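Local coordinates for protein cytochrome P450 (Novosphingobium aromaticivorans, PDB 3OFT) that belongs to the cytochrome P450 family and binds a haem beside a ligand pocket in a largely helical fold, at residues Val309-Asp314 with Arg334-Gly339; Asp25-Trp30 with Arg276-Val281; Pro268-Glu273 with Val324-Gly329; Leu236-Ala241 with Gly382-Cys387. All blocks are in the same frame, centred on the assembly; numbering follows the deposited sequence.

Overall arrangement
From the N terminus, helix 26-31 provides the first half of interaction 2, whose long loop closes only at 276-281, the C-terminal end of helix 267-277 and the loop after it. Before that closure helix 221-252 opens interaction 4 and segment 268-273 opens interaction 3, so interaction 2 crosses both. Interaction 1 begins afterwards at 309-314; segment 324-329 then closes interaction 3 and 334-339 closes interaction 1, and these two cross. Interaction 4 closes last, at 382-387, and its loop encloses interactions 1 and 3. Interactions 1 and 4 both reach the haem. Interaction 2 touches the other three: Arg276 meets Asn312 and Arg328, and Thr280 meets Gly385.

Interaction 1 (Val309-Asp314 with Arg334-Gly339); sequences VLHNLD and RHTTMG. With HEM (protoporphyrin IX containing Fe), chain D.
Asn312, the last residue of the short helix 309-312, faces His335 with CA atoms 6.0 Å apart, where the loop 334-339 passes the helix end and then folds into a type I turn from Thr336 to Gly339. The amide of Asn312 joins the two. With CG beside the backbone N (chi1 -66°), the side chain reaches over to the loop, and OD1 takes the N-H of Thr336 at 3.0 Å in the carbonyl plane, on a lone pair. ND2 makes a weak, bent bond to Thr337 OG1 at 3.0 Å and a further one to the carbonyl oxygen of Arg276, so both ends of the amide are engaged and its rotation is fixed. The His335 imidazole stands steeply to this amide, their planes 76° apart. Its ND1 receives the N-H of Thr337 at 3.3 Å, nearly straight and in the ring plane. His311 also stands at the loop, with Phe318 meeting its ring edge-to-face. In family terms, Met338 and Gly339 start the haem-binding signature that runs through His343 to Cys345, the cysteine expected to ligate the iron. Met338, bent at chi2 and chi3, lies against the porphyrin on the face opposite water 1, with SD 3.8 Å from C2B and CE 3.6 Å from C1B. The haem methyl CMA rests against the turn itself, 3.4 Å from Gly339 N. Arg58 of helix 54-62 bonds to Thr336 OG1, while Thr337 OG1 bonds to the carbonyl oxygen of Met275.

Interaction 2 (Asp25-Trp30 with Arg276-Val281); sequences DYFAAW and RRYPTV
The phenol oxygen of Tyr26 is held by two waters that link it to the backbone of 276-281: water 2, 2.8 Å from Tyr26 OH, donates to Val281 O, and water 3 lies 2.6 Å from Tyr26 OH and 2.9 Å from Thr280 O. Trp30 CD1 lies near the rim of one face of the Tyr26 ring and Thr280 near that of the opposite one, where the methyl CG2 makes an off-centre CH-pi contact 4.3 Å from the centroid. That methyl also touches Phe27 CZ at 3.6 Å. The edge of Tyr278 is turned toward the face of Phe27, which is swung beside its backbone N (chi1 -52°), in an offset pair with centroids 5.5 Å apart and planes at 62°. Tyr278 is in turn covered by Arg277 CG, centred on a face, and its hydroxyl bonds to His249 of helix 221-252. The contact sets helix 26-31, N-capped by Asp25, on the turn that leads from helix 267-277 to Val281 beside the haem and the hexanediol. Pro279 O lies at the edge of Phe27, 3.3 Å from CE1, buried without a hydrogen-bond partner; the slightly positive ring C-H probably offsets part of that cost.

Interaction 3 (Pro268-Glu273 with Val324-Gly329); sequences PAAADE and VRFDRG
Glu273 OE2 is the meeting point of the contact, accepting from two donors of the loop 324-329. Arg328 NE approaches at 2.9 Å along the syn lone pair, and the salt bridge is nearly flat, with carboxylate and guanidinium planes 23° apart. The backbone N of Arg325 comes almost straight, also 2.9 Å from OE2, but from above the carboxylate plane. Glu273 CG, anti to the backbone N (chi1 -176°), lies 3.6 Å from Val324 CG1, and the bend at chi2 (64°) turns the carboxylate toward the loop. Phe326 sets its ring edge against the helix, CD1 lying 3.9 Å from Ala269 CB. Arg276, one turn on in helix 267-277, adds a further salt bridge to OE2; with Arg328 it completes the Glu-Arg-Arg triad of the P450 fold, built from the helix's ExxR motif and an arginine of the loop before the haem-binding segment. Farther out, the carbonyl oxygens of Glu319 and Glu323 hold the Arg328 guanidinium, and Asp327 grips Arg325 side-on, with Arg325 NE 2.8 Å from Asp327 OD2. Two arginines and a backbone N-H converging on one oxygen would favour the ionised carboxylate, whose charge probably lets the guanidinium groups lie so close together.

Interaction 4 (Leu236-Ala241 with Gly382-Cys387); sequences LDTVAA and GNVGAC. With HEM (protoporphyrin IX containing Fe), chain D; HX2 ((2R,5R)-hexane-2,5-diol), chain E.
Thr238 and Val239, of the long helix 221-252 that crosses the haem in the P450 fold, border the haem pocket, and beside them Val384 of the segment 382-387 packs against the helix, meeting Asp237 at the rim. The helix is kinked here, the N of 238 and 239 lacking bonds to the preceding turn. The two methyls of Val384 share the work: CG2 lies 3.5 Å from Asp237 OD2, while CG1, anti to the backbone N (chi1 179°), reaches in to Ala241 CB at 3.9 Å. Ala241 CB also abuts Gly385 O at 3.3 Å and meets the methyl of Ala386, so a small side chain lets the segment 382-387 pass close to the helix. Past this point water 4 donates to Ala241 O and accepts from Cys387 N at 2.9 Å. Thr238 faces the other way, its CB 3.5 Å from C3B of the haem and its hydroxyl bonded to Gly234 O within the helix. On the pocket side Asn383 CB approaches hexanediol O1 at 3.2 Å. The diol's O2 bonds to water 1 at 2.8 Å, and that water lies 2.4 Å from the iron. Between the helix and the segment 382-387 the packing is therefore mostly apolar, with water 4 bridging the two backbones; the diol meets both segments through carbon contacts, takes its hydrogen bond to the protein at Ala282 O, and reaches the metal through water 1.

Interaction 1 (Val309-Asp314 with Arg334-Gly339)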
# COMPACT_ATOMS: atom_id res chain seq x y z
N VAL A 309 -2.24 -6.40 9.00
CA VAL A 309 -1.65 -6.22 10.34
C VAL A 309 -1.98 -7.41 11.27
O VAL A 309 -1.15 -7.78 12.08
CB VAL A 309 -2.06 -4.85 10.99
CG1 VAL A 309 -3.57 -4.83 11.29
CG2 VAL A 309 -1.23 -4.55 12.30
N LEU A 310 -3.14 -8.05 11.10
CA LEU A 310 -3.55 -9.11 11.99
C LEU A 310 -2.97 -10.48 11.58
O LEU A 310 -3.15 -11.47 12.27
CB LEU A 310 -5.09 -9.12 12.06
CG LEU A 310 -5.73 -8.41 13.26
CD1 LEU A 310 -4.83 -7.49 14.19
CD2 LEU A 310 -7.17 -8.01 13.14
N HIS A 311 -2.28 -10.54 10.45
CA HIS A 311 -1.34 -11.67 10.24
C HIS A 311 0.05 -11.33 10.78
O HIS A 311 0.55 -12.01 11.70
CB HIS A 311 -1.25 -12.07 8.75
CG HIS A 311 -0.32 -13.22 8.48
ND1 HIS A 311 -0.37 -14.41 9.17
CD2 HIS A 311 0.66 -13.35 7.57
CE1 HIS A 311 0.57 -15.22 8.70
NE2 HIS A 311 1.20 -14.61 7.72
N ASN A 312 0.67 -10.29 10.21
CA ASN A 312 2.05 -9.93 10.60
C ASN A 312 2.28 -9.73 12.08
O ASN A 312 3.32 -10.14 12.59
CB ASN A 312 2.54 -8.68 9.91
CG ASN A 312 2.69 -8.86 8.42
OD1 ASN A 312 2.01 -9.69 7.80
ND2 ASN A 312 3.59 -8.08 7.84
N LEU A 313 1.35 -9.08 12.76
CA LEU A 313 1.59 -8.74 14.15
C LEU A 313 0.85 -9.62 15.17
O LEU A 313 0.73 -9.24 16.35
CB LEU A 313 1.28 -7.25 14.39
CG LEU A 313 2.11 -6.26 13.53
CD1 LEU A 313 1.83 -4.86 14.02
CD2 LEU A 313 3.66 -6.55 13.60
N ASP A 314 0.32 -10.76 14.72
CA ASP A 314 -0.43 -11.68 15.58
C ASP A 314 0.65 -12.59 16.18
O ASP A 314 1.31 -13.32 15.42
CB ASP A 314 -1.41 -12.53 14.75
CG ASP A 314 -2.19 -13.58 15.60
OD1 ASP A 314 -1.84 -13.77 16.79
OD2 ASP A 314 -3.19 -14.16 15.08
N ARG A 334 6.53 -14.63 2.99
CA ARG A 334 5.93 -15.39 4.10
C ARG A 334 5.07 -14.55 5.03
O ARG A 334 4.34 -15.08 5.86
CB ARG A 334 6.98 -16.17 4.89
CG ARG A 334 7.40 -17.45 4.11
CD ARG A 334 8.54 -18.18 4.80
NE ARG A 334 8.12 -18.87 6.02
CZ ARG A 334 8.94 -19.30 6.98
NH1 ARG A 334 10.25 -19.09 6.90
NH2 ARG A 334 8.44 -19.93 8.04
N HIS A 335 5.15 -13.23 4.90
CA HIS A 335 4.19 -12.41 5.63
C HIS A 335 3.26 -11.72 4.62
O HIS A 335 3.30 -12.03 3.42
CB HIS A 335 4.88 -11.43 6.61
CG HIS A 335 5.79 -10.44 5.93
ND1 HIS A 335 5.33 -9.33 5.27
CD2 HIS A 335 7.14 -10.37 5.89
CE1 HIS A 335 6.36 -8.65 4.78
NE2 HIS A 335 7.47 -9.23 5.18
N THR A 336 2.42 -10.83 5.11
CA THR A 336 1.25 -10.40 4.34
C THR A 336 1.27 -8.91 4.00
O THR A 336 0.26 -8.38 3.52
CB THR A 336 -0.04 -10.93 5.03
OG1 THR A 336 0.05 -12.36 5.12
CG2 THR A 336 -1.29 -10.62 4.24
N THR A 337 2.41 -8.23 4.20
CA THR A 337 2.45 -6.78 3.89
C THR A 337 2.01 -6.52 2.43
O THR A 337 1.26 -5.56 2.16
CB THR A 337 3.83 -6.14 4.14
OG1 THR A 337 4.14 -6.29 5.53
CG2 THR A 337 3.81 -4.63 3.78
N MET A 338 2.44 -7.39 1.51
CA MET A 338 2.17 -7.23 0.11
C MET A 338 1.03 -8.15 -0.37
O MET A 338 0.79 -8.26 -1.56
CB MET A 338 3.46 -7.53 -0.67
CG MET A 338 4.69 -6.77 -0.15
SD MET A 338 4.48 -4.99 -0.18
CE MET A 338 4.17 -4.79 -1.86
N GLY A 339 0.32 -8.76 0.57
CA GLY A 339 -0.78 -9.66 0.24
C GLY A 339 -0.32 -11.10 0.13
O GLY A 339 0.76 -11.47 0.63
CHA HEM D . -1.50 -5.34 -5.06
CHB HEM D . 0.42 -3.53 -0.97
CHC HEM D . 3.33 -0.72 -3.60
CHD HEM D . 0.74 -1.73 -7.52
C1A HEM D . -1.17 -5.13 -3.74
C2A HEM D . -1.70 -5.89 -2.63
C3A HEM D . -1.19 -5.42 -1.50
C4A HEM D . -0.32 -4.29 -1.84
CMA HEM D . -1.56 -5.95 -0.09
CAA HEM D . -2.67 -7.10 -2.75
CBA HEM D . -4.07 -6.56 -2.89
CGA HEM D . -5.12 -7.67 -2.91
O1A HEM D . -6.32 -7.35 -3.15
O2A HEM D . -4.82 -8.88 -2.68
C1B HEM D . 1.40 -2.61 -1.31
C2B HEM D . 2.29 -1.94 -0.40
C3B HEM D . 3.09 -1.16 -1.15
C4B HEM D . 2.72 -1.34 -2.54
CMB HEM D . 2.26 -2.13 1.13
CAB HEM D . 4.21 -0.19 -0.78
CBB HEM D . 4.55 0.09 0.50
C1C HEM D . 2.93 -0.71 -4.91
C2C HEM D . 3.58 -0.03 -6.02
C3C HEM D . 2.81 -0.30 -7.11
C4C HEM D . 1.76 -1.22 -6.73
CMC HEM D . 4.85 0.87 -5.90
CAC HEM D . 2.98 0.11 -8.59
CBC HEM D . 3.53 1.26 -8.96
C1D HEM D . -0.06 -2.80 -7.24
C2D HEM D . -0.94 -3.43 -8.21
C3D HEM D . -1.59 -4.57 -7.45
C4D HEM D . -1.10 -4.51 -6.10
CMD HEM D . -1.12 -3.06 -9.73
CAD HEM D . -2.62 -5.56 -8.07
CBD HEM D . -1.84 -6.86 -8.33
CGD HEM D . -2.88 -7.90 -8.76
O1D HEM D . -4.10 -7.72 -8.55
O2D HEM D . -2.52 -8.96 -9.28
NA HEM D . -0.30 -4.17 -3.22
NB HEM D . 1.73 -2.25 -2.60
NC HEM D . 1.87 -1.46 -5.39
ND HEM D . -0.20 -3.44 -6.02
FE HEM D . 0.83 -2.88 -4.32
O HOH W 1 -0.86 -1.20 -4.07

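Interaction 2 (Asp25-Trp30 with Arg276-Val281)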
# COMPACT_ATOMS: atom_id res chain seq x y z
N ASP A 25 -2.63 5.20 17.58
CA ASP A 25 -1.80 4.02 17.22
C ASP A 25 -2.68 3.10 16.35
O ASP A 25 -3.64 2.51 16.85
CB ASP A 25 -1.39 3.29 18.51
CG ASP A 25 -0.35 2.16 18.30
OD1 ASP A 25 -0.17 1.64 17.18
OD2 ASP A 25 0.25 1.75 19.32
N TYR A 26 -2.39 3.06 15.06
CA TYR A 26 -3.14 2.23 14.08
C TYR A 26 -3.03 0.76 14.43
O TYR A 26 -4.04 0.05 14.40
CB TYR A 26 -2.68 2.50 12.61
CG TYR A 26 -3.13 1.46 11.60
CD1 TYR A 26 -4.29 1.65 10.82
CD2 TYR A 26 -2.40 0.26 11.44
CE1 TYR A 26 -4.73 0.66 9.94
CE2 TYR A 26 -2.83 -0.72 10.53
CZ TYR A 26 -3.97 -0.51 9.78
OH TYR A 26 -4.38 -1.51 8.92
N PHE A 27 -1.82 0.31 14.78
CA PHE A 27 -1.49 -1.07 15.10
C PHE A 27 -2.21 -1.55 16.37
O PHE A 27 -2.88 -2.59 16.35
CB PHE A 27 0.04 -1.20 15.19
CG PHE A 27 0.73 -0.65 13.96
CD1 PHE A 27 0.66 -1.37 12.77
CD2 PHE A 27 1.31 0.63 13.96
CE1 PHE A 27 1.25 -0.86 11.60
CE2 PHE A 27 1.87 1.17 12.77
CZ PHE A 27 1.84 0.41 11.60
N ALA A 28 -2.12 -0.78 17.44
CA ALA A 28 -2.82 -1.16 18.66
C ALA A 28 -4.36 -1.21 18.39
O ALA A 28 -5.05 -2.10 18.90
CB ALA A 28 -2.50 -0.16 19.77
N ALA A 29 -4.89 -0.25 17.63
CA ALA A 29 -6.35 -0.21 17.34
C ALA A 29 -6.89 -1.50 16.69
O ALA A 29 -7.94 -2.00 17.07
CB ALA A 29 -6.72 1.03 16.51
N TRP A 30 -6.16 -2.01 15.69
CA TRP A 30 -6.50 -3.27 15.03
C TRP A 30 -6.25 -4.48 15.91
O TRP A 30 -7.05 -5.42 15.93
CB TRP A 30 -5.68 -3.37 13.74
CG TRP A 30 -6.41 -2.71 12.63
CD1 TRP A 30 -6.20 -1.44 12.11
CD2 TRP A 30 -7.52 -3.26 11.94
NE1 TRP A 30 -7.14 -1.20 11.11
CE2 TRP A 30 -7.95 -2.30 10.99
CE3 TRP A 30 -8.20 -4.49 12.03
CZ2 TRP A 30 -9.02 -2.55 10.09
CZ3 TRP A 30 -9.28 -4.72 11.17
CH2 TRP A 30 -9.67 -3.76 10.21
N ARG A 276 7.78 -5.63 7.25
CA ARG A 276 7.06 -6.68 7.97
C ARG A 276 6.41 -6.08 9.21
O ARG A 276 5.28 -6.44 9.57
CB ARG A 276 8.05 -7.80 8.40
CG ARG A 276 7.39 -8.97 9.07
CD ARG A 276 8.33 -9.71 10.04
NE ARG A 276 8.90 -8.85 11.11
CZ ARG A 276 8.29 -8.50 12.24
NH1 ARG A 276 7.03 -8.86 12.50
NH2 ARG A 276 8.94 -7.73 13.13
N ARG A 277 7.14 -5.17 9.87
CA ARG A 277 6.74 -4.66 11.21
C ARG A 277 5.57 -3.68 11.14
O ARG A 277 4.78 -3.59 12.09
CB ARG A 277 7.95 -3.94 11.87
CG ARG A 277 7.68 -3.22 13.22
CD ARG A 277 7.17 -4.16 14.34
NE ARG A 277 6.84 -3.38 15.56
CZ ARG A 277 5.69 -2.74 15.77
NH1 ARG A 277 4.74 -2.71 14.85
NH2 ARG A 277 5.52 -2.05 16.90
N TYR A 278 5.49 -2.91 10.05
CA TYR A 278 4.48 -1.81 9.95
C TYR A 278 3.51 -1.89 8.78
O TYR A 278 3.37 -0.89 8.03
CB TYR A 278 5.14 -0.40 9.97
CG TYR A 278 5.99 -0.20 11.21
CD1 TYR A 278 5.40 -0.05 12.47
CD2 TYR A 278 7.38 -0.18 11.12
CE1 TYR A 278 6.19 0.13 13.64
CE2 TYR A 278 8.18 0.00 12.28
CZ TYR A 278 7.57 0.18 13.53
OH TYR A 278 8.31 0.37 14.69
N PRO A 279 2.79 -3.02 8.65
CA PRO A 279 1.86 -3.14 7.54
C PRO A 279 0.56 -2.38 7.82
O PRO A 279 0.04 -2.43 8.97
CB PRO A 279 1.59 -4.65 7.48
CG PRO A 279 1.60 -5.06 8.98
CD PRO A 279 2.85 -4.27 9.44
N THR A 280 0.02 -1.71 6.82
CA THR A 280 -1.20 -0.94 7.07
C THR A 280 -2.25 -1.14 6.00
O THR A 280 -3.23 -0.37 5.95
CB THR A 280 -0.90 0.56 7.22
OG1 THR A 280 -0.37 1.10 6.00
CG2 THR A 280 0.05 0.85 8.45
N VAL A 281 -2.03 -2.14 5.13
CA VAL A 281 -2.96 -2.38 4.03
C VAL A 281 -4.03 -3.42 4.42
O VAL A 281 -3.70 -4.45 5.01
CB VAL A 281 -2.25 -2.69 2.65
CG1 VAL A 281 -3.32 -2.89 1.58
CG2 VAL A 281 -1.35 -1.46 2.22
O HOH W 2 -3.84 -4.04 7.95
O HOH W 3 -5.86 -0.95 6.90

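Interaction 3 (Pro268-Glu273 with Val324-Gly329)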
# COMPACT_ATOMS: atom_id res chain seq x y z
N PRO A 268 19.30 -3.07 3.57
CA PRO A 268 18.31 -3.94 2.90
C PRO A 268 17.56 -4.82 3.90
O PRO A 268 16.32 -4.94 3.82
CB PRO A 268 19.16 -4.78 1.92
CG PRO A 268 20.30 -3.80 1.57
CD PRO A 268 20.61 -3.10 2.89
N ALA A 269 18.29 -5.41 4.84
CA ALA A 269 17.66 -6.25 5.82
C ALA A 269 16.72 -5.45 6.73
O ALA A 269 15.65 -5.95 7.09
CB ALA A 269 18.68 -7.05 6.64
N ALA A 270 17.08 -4.19 7.03
CA ALA A 270 16.23 -3.34 7.87
C ALA A 270 14.95 -2.98 7.08
O ALA A 270 13.87 -2.95 7.65
CB ALA A 270 16.97 -2.08 8.35
N ALA A 271 15.07 -2.78 5.76
CA ALA A 271 13.91 -2.44 4.94
C ALA A 271 12.92 -3.58 4.96
O ALA A 271 11.74 -3.33 5.15
CB ALA A 271 14.27 -2.06 3.52
N ASP A 272 13.39 -4.82 4.85
CA ASP A 272 12.50 -5.97 4.92
C ASP A 272 11.81 -6.14 6.28
O ASP A 272 10.62 -6.46 6.32
CB ASP A 272 13.25 -7.27 4.57
CG ASP A 272 13.60 -7.37 3.09
OD1 ASP A 272 13.00 -6.71 2.22
OD2 ASP A 272 14.51 -8.15 2.79
N GLU A 273 12.56 -5.97 7.37
CA GLU A 273 12.05 -6.09 8.72
C GLU A 273 11.08 -4.94 9.04
O GLU A 273 10.03 -5.17 9.62
CB GLU A 273 13.22 -6.19 9.76
CG GLU A 273 12.78 -6.42 11.20
CD GLU A 273 12.05 -7.77 11.47
OE1 GLU A 273 11.74 -8.53 10.53
OE2 GLU A 273 11.77 -8.02 12.64
N VAL A 324 11.72 -5.48 16.12
CA VAL A 324 12.41 -5.34 14.85
C VAL A 324 13.71 -6.12 15.10
O VAL A 324 14.52 -5.72 15.94
CB VAL A 324 12.72 -3.85 14.54
CG1 VAL A 324 13.65 -3.69 13.33
CG2 VAL A 324 11.39 -3.07 14.32
N ARG A 325 13.88 -7.24 14.40
CA ARG A 325 15.07 -8.09 14.59
C ARG A 325 15.50 -8.79 13.34
O ARG A 325 14.72 -8.96 12.42
CB ARG A 325 14.87 -9.10 15.71
CG ARG A 325 13.59 -9.82 15.71
CD ARG A 325 13.42 -10.48 17.07
NE ARG A 325 14.50 -11.45 17.31
CZ ARG A 325 15.16 -11.59 18.45
NH1 ARG A 325 14.87 -10.82 19.52
NH2 ARG A 325 16.12 -12.51 18.54
N PHE A 326 16.78 -9.19 13.32
CA PHE A 326 17.45 -9.54 12.08
C PHE A 326 17.67 -11.05 11.97
O PHE A 326 18.34 -11.49 11.05
CB PHE A 326 18.82 -8.85 12.05
CG PHE A 326 18.74 -7.36 11.83
CD1 PHE A 326 18.66 -6.84 10.53
CD2 PHE A 326 18.77 -6.48 12.91
CE1 PHE A 326 18.59 -5.44 10.32
CE2 PHE A 326 18.71 -5.09 12.71
CZ PHE A 326 18.61 -4.58 11.40
N ASP A 327 17.20 -11.80 12.93
CA ASP A 327 17.45 -13.25 12.98
C ASP A 327 16.20 -14.07 12.64
O ASP A 327 16.12 -15.26 12.98
CB ASP A 327 17.97 -13.66 14.36
CG ASP A 327 16.99 -13.33 15.50
OD1 ASP A 327 17.30 -13.72 16.65
OD2 ASP A 327 15.95 -12.65 15.29
N ARG A 328 15.23 -13.46 11.96
CA ARG A 328 14.01 -14.19 11.62
C ARG A 328 14.16 -15.11 10.42
O ARG A 328 13.38 -16.06 10.28
CB ARG A 328 12.86 -13.22 11.32
CG ARG A 328 12.47 -12.36 12.53
CD ARG A 328 11.18 -11.56 12.23
NE ARG A 328 10.89 -10.65 13.33
CZ ARG A 328 10.16 -10.97 14.40
NH1 ARG A 328 9.59 -12.17 14.51
NH2 ARG A 328 9.96 -10.08 15.34
N GLY A 329 15.07 -14.81 9.51
CA GLY A 329 15.24 -15.65 8.31
C GLY A 329 13.93 -15.77 7.53
O GLY A 329 13.57 -16.84 7.00

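Interaction 4 (Leu236-Ala241 with Gly382-Cys387)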
# COMPACT_ATOMS: atom_id res chain seq x y z
N LEU A 236 0.78 5.05 -4.80
CA LEU A 236 0.76 6.37 -4.15
C LEU A 236 0.53 6.31 -2.63
O LEU A 236 1.48 6.54 -1.87
CB LEU A 236 -0.24 7.33 -4.79
CG LEU A 236 0.13 7.92 -6.17
CD1 LEU A 236 -0.94 8.92 -6.59
CD2 LEU A 236 1.55 8.53 -6.26
N ASP A 237 -0.66 5.98 -2.18
CA ASP A 237 -0.93 6.02 -0.73
C ASP A 237 -0.15 4.93 0.01
O ASP A 237 0.23 5.14 1.16
CB ASP A 237 -2.42 5.91 -0.39
CG ASP A 237 -3.11 4.69 -0.99
OD1 ASP A 237 -2.44 3.84 -1.63
OD2 ASP A 237 -4.37 4.57 -0.86
N THR A 238 0.05 3.77 -0.62
CA THR A 238 0.76 2.65 0.07
C THR A 238 2.22 3.04 0.37
O THR A 238 2.72 2.81 1.48
CB THR A 238 0.80 1.40 -0.82
OG1 THR A 238 1.24 1.80 -2.13
CG2 THR A 238 -0.60 0.74 -0.91
N VAL A 239 2.89 3.63 -0.63
CA VAL A 239 4.29 4.02 -0.48
C VAL A 239 4.40 5.20 0.49
O VAL A 239 5.25 5.20 1.37
CB VAL A 239 4.98 4.29 -1.82
CG1 VAL A 239 6.42 4.84 -1.62
CG2 VAL A 239 5.08 2.94 -2.62
N ALA A 240 3.48 6.16 0.39
CA ALA A 240 3.47 7.24 1.33
C ALA A 240 3.35 6.71 2.77
O ALA A 240 4.04 7.19 3.69
CB ALA A 240 2.33 8.23 0.99
N ALA A 241 2.46 5.74 2.98
CA ALA A 241 2.20 5.22 4.32
C ALA A 241 3.43 4.50 4.87
O ALA A 241 3.83 4.72 6.00
CB ALA A 241 1.01 4.26 4.32
N GLY A 382 -8.89 3.26 7.77
CA GLY A 382 -9.25 3.04 6.33
C GLY A 382 -8.47 1.88 5.71
O GLY A 382 -7.77 1.15 6.42
N ASN A 383 -8.56 1.72 4.38
CA ASN A 383 -7.93 0.59 3.72
C ASN A 383 -6.42 0.68 3.70
O ASN A 383 -5.77 -0.33 3.67
CB ASN A 383 -8.45 0.45 2.28
CG ASN A 383 -9.98 0.37 2.23
OD1 ASN A 383 -10.62 -0.23 3.11
ND2 ASN A 383 -10.57 1.06 1.24
N VAL A 384 -5.86 1.90 3.73
CA VAL A 384 -4.39 2.05 3.82
C VAL A 384 -4.13 3.00 4.99
O VAL A 384 -4.22 4.22 4.84
CB VAL A 384 -3.78 2.65 2.53
CG1 VAL A 384 -2.25 2.82 2.68
CG2 VAL A 384 -4.10 1.78 1.30
N GLY A 385 -3.87 2.43 6.17
CA GLY A 385 -3.58 3.19 7.38
C GLY A 385 -2.28 3.94 7.25
O GLY A 385 -1.37 3.52 6.53
N ALA A 386 -2.19 5.09 7.91
CA ALA A 386 -1.04 5.97 7.73
C ALA A 386 -0.92 7.00 8.84
O ALA A 386 -1.92 7.33 9.51
CB ALA A 386 -1.10 6.68 6.32
N CYS A 387 0.31 7.48 9.06
CA CYS A 387 0.51 8.73 9.78
C CYS A 387 -0.20 9.89 9.06
O CYS A 387 -0.09 10.00 7.85
CB CYS A 387 2.01 9.03 9.89
SG CYS A 387 2.81 7.95 10.97
CHA HEM D . -1.50 -5.34 -5.06
CHB HEM D . 0.42 -3.53 -0.97
CHC HEM D . 3.33 -0.72 -3.60
CHD HEM D . 0.74 -1.73 -7.52
C1A HEM D . -1.17 -5.13 -3.74
C2A HEM D . -1.70 -5.89 -2.63
C3A HEM D . -1.19 -5.42 -1.50
C4A HEM D . -0.32 -4.29 -1.84
CMA HEM D . -1.56 -5.95 -0.09
CAA HEM D . -2.67 -7.10 -2.75
CBA HEM D . -4.07 -6.56 -2.89
CGA HEM D . -5.12 -7.67 -2.91
O1A HEM D . -6.32 -7.35 -3.15
O2A HEM D . -4.82 -8.88 -2.68
C1B HEM D . 1.40 -2.61 -1.31
C2B HEM D . 2.29 -1.94 -0.40
C3B HEM D . 3.09 -1.16 -1.15
C4B HEM D . 2.72 -1.34 -2.54
CMB HEM D . 2.26 -2.13 1.13
CAB HEM D . 4.21 -0.19 -0.78
CBB HEM D . 4.55 0.09 0.50
C1C HEM D . 2.93 -0.71 -4.91
C2C HEM D . 3.58 -0.03 -6.02
C3C HEM D . 2.81 -0.30 -7.11
C4C HEM D . 1.76 -1.22 -6.73
CMC HEM D . 4.85 0.87 -5.90
CAC HEM D . 2.98 0.11 -8.59
CBC HEM D . 3.53 1.26 -8.96
C1D HEM D . -0.06 -2.80 -7.24
C2D HEM D . -0.94 -3.43 -8.21
C3D HEM D . -1.59 -4.57 -7.45
C4D HEM D . -1.10 -4.51 -6.10
CMD HEM D . -1.12 -3.06 -9.73
CAD HEM D . -2.62 -5.56 -8.07
CBD HEM D . -1.84 -6.86 -8.33
CGD HEM D . -2.88 -7.90 -8.76
O1D HEM D . -4.10 -7.72 -8.55
O2D HEM D . -2.52 -8.96 -9.28
NA HEM D . -0.30 -4.17 -3.22
NB HEM D . 1.73 -2.25 -2.60
NC HEM D . 1.87 -1.46 -5.39
ND HEM D . -0.20 -3.44 -6.02
FE HEM D . 0.83 -2.88 -4.32
C1 HX2 E . -8.62 -0.87 -2.02
O1 HX2 E . -8.50 -1.95 0.17
C2 HX2 E . -7.75 -1.18 -0.79
O2 HX2 E . -3.45 -0.72 -3.19
C3 HX2 E . -6.41 -1.83 -1.13
C4 HX2 E . -5.58 -1.02 -2.14
C5 HX2 E . -4.10 -1.41 -2.13
C6 HX2 E . -3.95 -2.93 -2.36
O HOH W 4 2.62 6.80 7.49
O HOH W 1 -0.86 -1.20 -4.07